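Local coordinates for protein topoisomerase IV subunit A (Escherichia coli, PDB 1ZVT) that forms the C-terminal beta-pinwheel domain of a bacterial type II DNA topoisomerase, probably binding DNA and helping topoisomerase IV choose its substrates, at residues Gly122-Glu130 with Gln166-Lys174; Ala149-Phe159 with Asn173-Ala181. One frame throughout, in Å; residues are numbered along the deposited sequence.

Interaction 1. Residues Gly122-Glu130 with Gln166-Lys174; sequences GKALITLPE and QLSKGKGNK
K123 sets its CG anti to the backbone N (chi1 155°) and runs fully extended from there, which carries NZ to the carbonyl of S168; the NZ to O distance is 2.9 Å, with the donor tilted out of the carbonyl plane. The same ammonium also bonds the carbonyl of D114, so two backbone oxygens grip it. On its way the K123 chain crosses that of K169 at about a right angle, CE lying 3.9 Å from CB of K169, while the two NZ atoms stay well apart. The backbones then pair through a single bridge of I126 with G170. G170 N donates to L125 O at 3.0 Å, and T127 N donates to G170 O at 3.0 Å with a fairly straight N-H...O angle of 164°. The CA of I126 adds a CA-H...O contact of 3.3 Å to the same G170 oxygen. G170 itself has phi 123°, where a CB would jam against the preceding carbonyl oxygen. Further along, one water donates to both T127 O and K171 O, extending the link past the bridge, and CG of P129 lies across the K171 chain, 4.2 Å from CE. K171 also makes a cation-pi contact with Y106. The contact lies near the surface: strand 123-124 edges the sheet that contains 55-59, strand 173-174 edges the one that contains 106-111, and L125 packs between them on F108, M100 and S56.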
loop_
_atom_site.group_PDB
_atom_site.type_symbol
_atom_site.label_atom_id
_atom_site.label_comp_id
_atom_site.label_asym_id
_atom_site.label_seq_id
_atom_site.Cartn_x
_atom_site.Cartn_y
_atom_site.Cartn_z
ATOM N N GLY A 122 8.902 6.059 -14.991
ATOM C CA GLY A 122 8.949 4.961 -13.998
ATOM C C GLY A 122 8.869 3.577 -14.619
ATOM O O GLY A 122 9.257 3.372 -15.793
ATOM N N LYS A 123 8.354 2.633 -13.834
ATOM C CA LYS A 123 8.315 1.210 -14.181
ATOM C C LYS A 123 6.920 0.632 -14.017
ATOM O O LYS A 123 6.217 0.964 -13.065
ATOM C CB LYS A 123 9.308 0.452 -13.277
ATOM C CG LYS A 123 9.024 -1.011 -13.045
ATOM C CD LYS A 123 10.054 -1.635 -12.110
ATOM C CE LYS A 123 9.707 -3.099 -11.848
ATOM N NZ LYS A 123 10.737 -3.803 -11.013
ATOM N N ALA A 124 6.512 -0.241 -14.951
ATOM C CA ALA A 124 5.286 -1.011 -14.770
ATOM C C ALA A 124 5.568 -2.050 -13.700
ATOM O O ALA A 124 6.335 -2.985 -13.933
ATOM C CB ALA A 124 4.882 -1.688 -16.100
ATOM N N LEU A 125 5.033 -1.859 -12.503
ATOM C CA LEU A 125 5.417 -2.725 -11.385
ATOM C C LEU A 125 4.374 -3.805 -11.151
ATOM O O LEU A 125 4.713 -4.981 -11.024
ATOM C CB LEU A 125 5.638 -1.920 -10.108
ATOM C CG LEU A 125 5.718 -2.666 -8.776
ATOM C CD1 LEU A 125 6.994 -3.473 -8.673
ATOM C CD2 LEU A 125 5.613 -1.646 -7.618
ATOM N N ILE A 126 3.117 -3.393 -11.038
ATOM C CA ILE A 126 2.033 -4.370 -10.894
ATOM C C ILE A 126 1.003 -4.198 -12.004
ATOM O O ILE A 126 0.549 -3.082 -12.305
ATOM C CB ILE A 126 1.410 -4.385 -9.474
ATOM C CG1 ILE A 126 0.281 -5.427 -9.384
ATOM C CG2 ILE A 126 0.945 -2.992 -9.053
ATOM C CD1 ILE A 126 0.033 -5.881 -7.973
ATOM N N THR A 127 0.699 -5.305 -12.665
ATOM C CA THR A 127 -0.242 -5.289 -13.751
ATOM C C THR A 127 -1.654 -5.443 -13.190
ATOM O O THR A 127 -1.939 -6.395 -12.465
ATOM C CB THR A 127 0.076 -6.418 -14.729
ATOM O OG1 THR A 127 1.441 -6.282 -15.120
ATOM C CG2 THR A 127 -0.820 -6.351 -15.948
ATOM N N LEU A 128 -2.521 -4.494 -13.525
ATOM C CA LEU A 128 -3.893 -4.518 -13.034
ATOM C C LEU A 128 -4.830 -5.120 -14.063
ATOM O O LEU A 128 -4.869 -4.658 -15.227
ATOM C CB LEU A 128 -4.377 -3.112 -12.732
ATOM C CG LEU A 128 -3.562 -2.325 -11.709
ATOM C CD1 LEU A 128 -4.132 -0.929 -11.602
ATOM C CD2 LEU A 128 -3.597 -3.038 -10.354
ATOM N N PRO A 129 -5.604 -6.132 -13.644
ATOM C CA PRO A 129 -6.751 -6.612 -14.443
ATOM C C PRO A 129 -7.766 -5.526 -14.728
ATOM O O PRO A 129 -7.696 -4.457 -14.149
ATOM C CB PRO A 129 -7.363 -7.702 -13.549
ATOM C CG PRO A 129 -6.174 -8.229 -12.788
ATOM C CD PRO A 129 -5.395 -6.958 -12.437
ATOM N N GLU A 130 -8.704 -5.810 -15.636
ATOM C CA GLU A 130 -9.692 -4.838 -16.053
ATOM C C GLU A 130 -10.418 -4.223 -14.857
ATOM O O GLU A 130 -10.995 -4.941 -14.035
ATOM C CB GLU A 130 -10.704 -5.503 -16.992
ATOM C CG GLU A 130 -11.603 -4.506 -17.685
ATOM C CD GLU A 130 -12.694 -5.173 -18.500
ATOM O OE1 GLU A 130 -12.892 -6.407 -18.370
ATOM O OE2 GLU A 130 -13.362 -4.451 -19.271
ATOM N N GLN A 166 7.893 -14.525 -4.448
ATOM C CA GLN A 166 8.583 -13.270 -4.700
ATOM C C GLN A 166 8.766 -13.030 -6.200
ATOM O O GLN A 166 9.168 -13.928 -6.930
ATOM C CB GLN A 166 9.928 -13.251 -3.959
ATOM C CG GLN A 166 10.721 -11.964 -4.152
ATOM C CD GLN A 166 11.895 -11.814 -3.201
ATOM O OE1 GLN A 166 12.137 -12.666 -2.344
ATOM N NE2 GLN A 166 12.622 -10.708 -3.336
ATOM N N LEU A 167 8.447 -11.822 -6.648
ATOM C CA LEU A 167 8.620 -11.396 -8.039
ATOM C C LEU A 167 9.192 -9.983 -8.060
ATOM O O LEU A 167 9.188 -9.295 -7.031
ATOM C CB LEU A 167 7.275 -11.409 -8.782
ATOM C CG LEU A 167 6.586 -12.759 -9.014
ATOM C CD1 LEU A 167 5.206 -12.516 -9.604
ATOM C CD2 LEU A 167 7.425 -13.724 -9.910
ATOM N N SER A 168 9.683 -9.543 -9.216
ATOM C CA SER A 168 10.197 -8.163 -9.342
ATOM C C SER A 168 9.160 -7.271 -9.999
ATOM O O SER A 168 9.285 -6.047 -9.976
ATOM C CB SER A 168 11.497 -8.122 -10.149
ATOM O OG SER A 168 11.270 -8.633 -11.444
ATOM N N LYS A 169 8.158 -7.897 -10.611
ATOM C CA LYS A 169 7.046 -7.196 -11.244
ATOM C C LYS A 169 6.027 -8.212 -11.767
ATOM O O LYS A 169 6.276 -9.431 -11.725
ATOM C CB LYS A 169 7.558 -6.343 -12.414
ATOM C CG LYS A 169 8.151 -7.186 -13.549
ATOM C CD LYS A 169 8.768 -6.313 -14.662
ATOM C CE LYS A 169 9.118 -7.159 -15.880
ATOM N NZ LYS A 169 9.772 -8.473 -15.536
ATOM N N GLY A 170 4.907 -7.704 -12.281
ATOM C CA GLY A 170 3.911 -8.520 -13.003
ATOM C C GLY A 170 2.528 -8.438 -12.393
ATOM O O GLY A 170 2.266 -7.610 -11.497
ATOM N N LYS A 171 1.640 -9.302 -12.869
ATOM C CA LYS A 171 0.307 -9.404 -12.276
ATOM C C LYS A 171 0.397 -9.954 -10.860
ATOM O O LYS A 171 -0.399 -9.575 -9.990
ATOM C CB LYS A 171 -0.561 -10.323 -13.133
ATOM C CG LYS A 171 -1.970 -10.547 -12.620
ATOM C CD LYS A 171 -2.641 -11.662 -13.443
ATOM C CE LYS A 171 -4.102 -11.871 -13.071
ATOM N NZ LYS A 171 -4.762 -12.884 -13.974
ATOM N N GLY A 172 1.371 -10.838 -10.630
ATOM C CA GLY A 172 1.439 -11.587 -9.391
ATOM C C GLY A 172 0.667 -12.893 -9.433
ATOM O O GLY A 172 0.052 -13.264 -10.454
ATOM N N ASN A 173 0.712 -13.608 -8.319
ATOM C CA ASN A 173 0.009 -14.879 -8.202
ATOM C C ASN A 173 -1.209 -14.681 -7.301
ATOM O O ASN A 173 -1.289 -13.692 -6.574
ATOM C CB ASN A 173 0.948 -15.916 -7.603
ATOM C CG ASN A 173 2.101 -16.253 -8.531
ATOM O OD1 ASN A 173 1.890 -16.826 -9.600
ATOM N ND2 ASN A 173 3.312 -15.879 -8.142
ATOM N N LYS A 174 -2.159 -15.611 -7.360
ATOM C CA LYS A 174 -3.390 -15.488 -6.599
ATOM C C LYS A 174 -3.135 -15.515 -5.089
ATOM O O LYS A 174 -2.480 -16.431 -4.556
ATOM C CB LYS A 174 -4.359 -16.620 -6.987
ATOM C CG LYS A 174 -5.770 -16.411 -6.456
ATOM C CD LYS A 174 -6.734 -17.484 -6.979
ATOM C CE LYS A 174 -6.977 -17.322 -8.477
ATOM N NZ LYS A 174 -7.785 -18.466 -9.026
HETATM O O HOH W 1 -2.540 -7.826 -10.156
#

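Interaction 2. Residues Ala149-Phe159 with Asn173-Ala181; sequences AITQAGRMLMF and NKIINIPSA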
loop_
_atom_site.group_PDB
_atom_site.type_symbol
_atom_site.label_atom_id
_atom_site.label_comp_id
_atom_site.label_asym_id
_atom_site.label_seq_id
_atom_site.Cartn_x
_atom_site.Cartn_y
_atom_site.Cartn_z
ATOM N N ALA A 149 -6.286 -11.414 4.249
ATOM C CA ALA A 149 -7.040 -10.781 3.176
ATOM C C ALA A 149 -8.502 -10.809 3.531
ATOM O O ALA A 149 -9.004 -11.811 4.048
ATOM C CB ALA A 149 -6.844 -11.581 1.846
ATOM N N ILE A 150 -9.200 -9.707 3.250
ATOM C CA ILE A 150 -10.645 -9.619 3.475
ATOM C C ILE A 150 -11.269 -9.104 2.186
ATOM O O ILE A 150 -10.835 -8.080 1.665
ATOM C CB ILE A 150 -11.005 -8.613 4.618
ATOM C CG1 ILE A 150 -10.230 -8.993 5.902
ATOM C CG2 ILE A 150 -12.538 -8.590 4.836
ATOM C CD1 ILE A 150 -10.465 -7.962 7.038
ATOM N N THR A 151 -12.261 -9.816 1.659
ATOM C CA THR A 151 -12.901 -9.386 0.409
ATOM C C THR A 151 -14.100 -8.454 0.616
ATOM O O THR A 151 -14.664 -8.375 1.723
ATOM C CB THR A 151 -13.393 -10.588 -0.436
ATOM O OG1 THR A 151 -14.523 -11.203 0.192
ATOM C CG2 THR A 151 -12.288 -11.630 -0.586
ATOM N N GLN A 152 -14.524 -7.817 -0.478
ATOM C CA GLN A 152 -15.675 -6.919 -0.478
ATOM C C GLN A 152 -16.938 -7.689 -0.068
ATOM O O GLN A 152 -17.841 -7.134 0.564
ATOM C CB GLN A 152 -15.805 -6.344 -1.885
ATOM C CG GLN A 152 -16.914 -5.389 -2.161
ATOM C CD GLN A 152 -16.962 -5.009 -3.633
ATOM O OE1 GLN A 152 -18.044 -4.932 -4.230
ATOM N NE2 GLN A 152 -15.782 -4.801 -4.238
ATOM N N ALA A 153 -16.992 -8.970 -0.430
ATOM C CA ALA A 153 -18.147 -9.818 -0.096
ATOM C C ALA A 153 -18.143 -10.237 1.369
ATOM O O ALA A 153 -19.170 -10.662 1.910
ATOM C CB ALA A 153 -18.214 -11.051 -1.028
ATOM N N GLY A 154 -16.992 -10.105 2.019
ATOM C CA GLY A 154 -16.841 -10.414 3.436
ATOM C C GLY A 154 -16.166 -11.737 3.731
ATOM O O GLY A 154 -16.385 -12.316 4.793
ATOM N N ARG A 155 -15.359 -12.237 2.796
ATOM C CA ARG A 155 -14.610 -13.465 3.063
ATOM C C ARG A 155 -13.227 -13.135 3.586
ATOM O O ARG A 155 -12.625 -12.155 3.166
ATOM C CB ARG A 155 -14.497 -14.352 1.820
ATOM C CG ARG A 155 -15.855 -14.898 1.374
ATOM C CD ARG A 155 -15.760 -15.868 0.227
ATOM N NE ARG A 155 -17.088 -16.461 0.094
ATOM C CZ ARG A 155 -18.088 -15.894 -0.568
ATOM N NH1 ARG A 155 -17.907 -14.742 -1.211
ATOM N NH2 ARG A 155 -19.280 -16.474 -0.578
ATOM N N MET A 156 -12.734 -13.966 4.504
ATOM C CA MET A 156 -11.419 -13.770 5.126
ATOM C C MET A 156 -10.528 -14.990 4.901
ATOM O O MET A 156 -10.971 -16.143 5.001
ATOM C CB MET A 156 -11.553 -13.508 6.636
ATOM C CG MET A 156 -12.335 -12.264 6.974
ATOM S SD MET A 156 -12.372 -11.986 8.762
ATOM C CE MET A 156 -10.694 -12.193 9.205
ATOM N N LEU A 157 -9.269 -14.733 4.577
ATOM C CA LEU A 157 -8.290 -15.817 4.433
ATOM C C LEU A 157 -6.983 -15.378 5.043
ATOM O O LEU A 157 -6.550 -14.260 4.795
ATOM C CB LEU A 157 -8.048 -16.134 2.949
ATOM C CG LEU A 157 -7.070 -17.284 2.631
ATOM C CD1 LEU A 157 -7.615 -18.629 3.070
ATOM C CD2 LEU A 157 -6.741 -17.341 1.148
ATOM N N MET A 158 -6.352 -16.257 5.815
ATOM C CA MET A 158 -5.041 -15.946 6.414
ATOM C C MET A 158 -4.056 -17.072 6.080
ATOM O O MET A 158 -4.402 -18.248 6.191
ATOM C CB MET A 158 -5.126 -15.795 7.939
ATOM C CG MET A 158 -3.830 -15.288 8.557
ATOM S SD MET A 158 -4.073 -14.811 10.280
ATOM C CE MET A 158 -4.104 -16.373 11.124
ATOM N N PHE A 159 -2.832 -16.715 5.695
ATOM C CA PHE A 159 -1.768 -17.712 5.492
ATOM C C PHE A 159 -0.419 -17.008 5.637
ATOM O O PHE A 159 -0.360 -15.780 5.532
ATOM C CB PHE A 159 -1.888 -18.404 4.116
ATOM C CG PHE A 159 -1.825 -17.456 2.941
ATOM C CD1 PHE A 159 -0.598 -16.989 2.459
ATOM C CD2 PHE A 159 -2.995 -17.067 2.290
ATOM C CE1 PHE A 159 -0.549 -16.111 1.364
ATOM C CE2 PHE A 159 -2.956 -16.187 1.210
ATOM C CZ PHE A 159 -1.725 -15.719 0.743
ATOM N N ASN A 173 0.712 -13.608 -8.319
ATOM C CA ASN A 173 0.009 -14.879 -8.202
ATOM C C ASN A 173 -1.209 -14.681 -7.301
ATOM O O ASN A 173 -1.289 -13.692 -6.574
ATOM C CB ASN A 173 0.948 -15.916 -7.603
ATOM C CG ASN A 173 2.101 -16.253 -8.531
ATOM O OD1 ASN A 173 1.890 -16.826 -9.600
ATOM N ND2 ASN A 173 3.312 -15.879 -8.142
ATOM N N LYS A 174 -2.159 -15.611 -7.360
ATOM C CA LYS A 174 -3.390 -15.488 -6.599
ATOM C C LYS A 174 -3.135 -15.515 -5.089
ATOM O O LYS A 174 -2.480 -16.431 -4.556
ATOM C CB LYS A 174 -4.359 -16.620 -6.987
ATOM C CG LYS A 174 -5.770 -16.411 -6.456
ATOM C CD LYS A 174 -6.734 -17.484 -6.979
ATOM C CE LYS A 174 -6.977 -17.322 -8.477
ATOM N NZ LYS A 174 -7.785 -18.466 -9.026
ATOM N N ILE A 175 -3.667 -14.502 -4.408
ATOM C CA ILE A 175 -3.685 -14.416 -2.947
ATOM C C ILE A 175 -4.970 -15.062 -2.426
ATOM O O ILE A 175 -4.935 -15.943 -1.575
ATOM C CB ILE A 175 -3.614 -12.928 -2.514
ATOM C CG1 ILE A 175 -2.225 -12.377 -2.850
ATOM C CG2 ILE A 175 -3.957 -12.743 -1.019
ATOM C CD1 ILE A 175 -2.125 -10.844 -2.769
ATOM N N ILE A 176 -6.103 -14.614 -2.965
ATOM C CA ILE A 176 -7.410 -15.102 -2.566
ATOM C C ILE A 176 -8.263 -15.219 -3.826
ATOM O O ILE A 176 -8.147 -14.394 -4.732
ATOM C CB ILE A 176 -8.034 -14.150 -1.492
ATOM C CG1 ILE A 176 -9.402 -14.649 -1.023
ATOM C CG2 ILE A 176 -8.154 -12.724 -2.031
ATOM C CD1 ILE A 176 -9.903 -13.985 0.261
ATOM N N ASN A 177 -9.096 -16.252 -3.915
ATOM C CA ASN A 177 -9.862 -16.450 -5.145
ATOM C C ASN A 177 -11.064 -15.535 -5.233
ATOM O O ASN A 177 -11.978 -15.618 -4.423
ATOM C CB ASN A 177 -10.334 -17.890 -5.292
ATOM C CG ASN A 177 -10.965 -18.135 -6.651
ATOM O OD1 ASN A 177 -12.145 -18.492 -6.753
ATOM N ND2 ASN A 177 -10.187 -17.934 -7.700
ATOM N N ILE A 178 -11.019 -14.634 -6.197
ATOM C CA ILE A 178 -12.155 -13.783 -6.541
ATOM C C ILE A 178 -12.361 -13.988 -8.051
ATOM O O ILE A 178 -11.449 -13.747 -8.842
ATOM C CB ILE A 178 -11.857 -12.314 -6.221
ATOM C CG1 ILE A 178 -11.451 -12.185 -4.728
ATOM C CG2 ILE A 178 -13.081 -11.424 -6.543
ATOM C CD1 ILE A 178 -11.000 -10.825 -4.327
ATOM N N PRO A 179 -13.545 -14.475 -8.442
ATOM C CA PRO A 179 -13.806 -14.730 -9.857
ATOM C C PRO A 179 -13.525 -13.473 -10.682
ATOM O O PRO A 179 -13.960 -12.384 -10.317
ATOM C CB PRO A 179 -15.292 -15.092 -9.882
ATOM C CG PRO A 179 -15.576 -15.639 -8.500
ATOM C CD PRO A 179 -14.678 -14.845 -7.577
ATOM N N SER A 180 -12.782 -13.633 -11.772
ATOM C CA SER A 180 -12.250 -12.475 -12.482
ATOM C C SER A 180 -13.315 -11.602 -13.116
ATOM O O SER A 180 -13.192 -10.374 -13.151
ATOM C CB SER A 180 -11.197 -12.895 -13.499
ATOM O OG SER A 180 -11.755 -13.771 -14.454
ATOM N N ALA A 181 -14.341 -12.234 -13.681
ATOM C CA ALA A 181 -15.422 -11.454 -14.277
ATOM C C ALA A 181 -16.182 -10.650 -13.215
ATOM O O ALA A 181 -16.564 -9.492 -13.433
ATOM C CB ALA A 181 -16.363 -12.377 -15.061
#
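The beta hairpin of strands 146-151 and 155-160, closed by a type I turn from T151 to G154, belongs to a four-stranded antiparallel blade of the beta-pinwheel, and the segment that follows strand 173-174 packs against one of its faces. A149, T151, L157 and F159 point toward that segment. I176 makes the central insertion: its CG1 stands anti to the backbone N (chi1 -179°), directing CD1 into the hairpin, where it meets CB of L157 at 3.9 Å, CB of A149 at 4.2 Å and CG2 of T151 at 3.5 Å, the last tighter than usual van der Waals contact. CG2 of T151 also touches CD1 of I178 at 4.0 Å, the two side chains sliding past each other in opposite directions. The other branch of T151 faces its own turn: OG1 accepts from R155 N at 2.9 Å, nearly straight at 161°, and more weakly from G154 N. An alanine at this position would remove both branches, and is likely to leave R155 N without that acceptor and open a gap beside CD1 of I176. At the far end, F159 CE2 brings its ring edge to within 3.4 Å of I175 O, near the ring plane, while CZ lies 4.1 Å from CG2 of I175; CD2 of L157 approaches that same oxygen. The fit between the segments therefore rests on buried methyl and ring contacts, and the polar bonds identified here serve the hairpin internally, where they probably hold T151 in the rotation that turns its methyl to the isoleucines.

How the interactions relate
The two contacts share N173 and K174 and both involve strand 173-174, yet neither draws on those residues for its main touches: interaction 1 uses the loop before the strand and interaction 2 the segment after it. Their centres lie about 17 Å apart. Interaction 1 is a surface contact that joins the loops next to the edge strands of two successive sheets by backbone hydrogen bonds and one lysine bond, with a water between carbonyls. Interaction 2 is buried, seven of its eight touching residues being so, and packs the hairpin of the next sheet against the residues that follow strand 173-174 through aliphatic and aromatic carbons. Together they follow the chain from a polar junction near the surface to a buried, apolar contact against a blade.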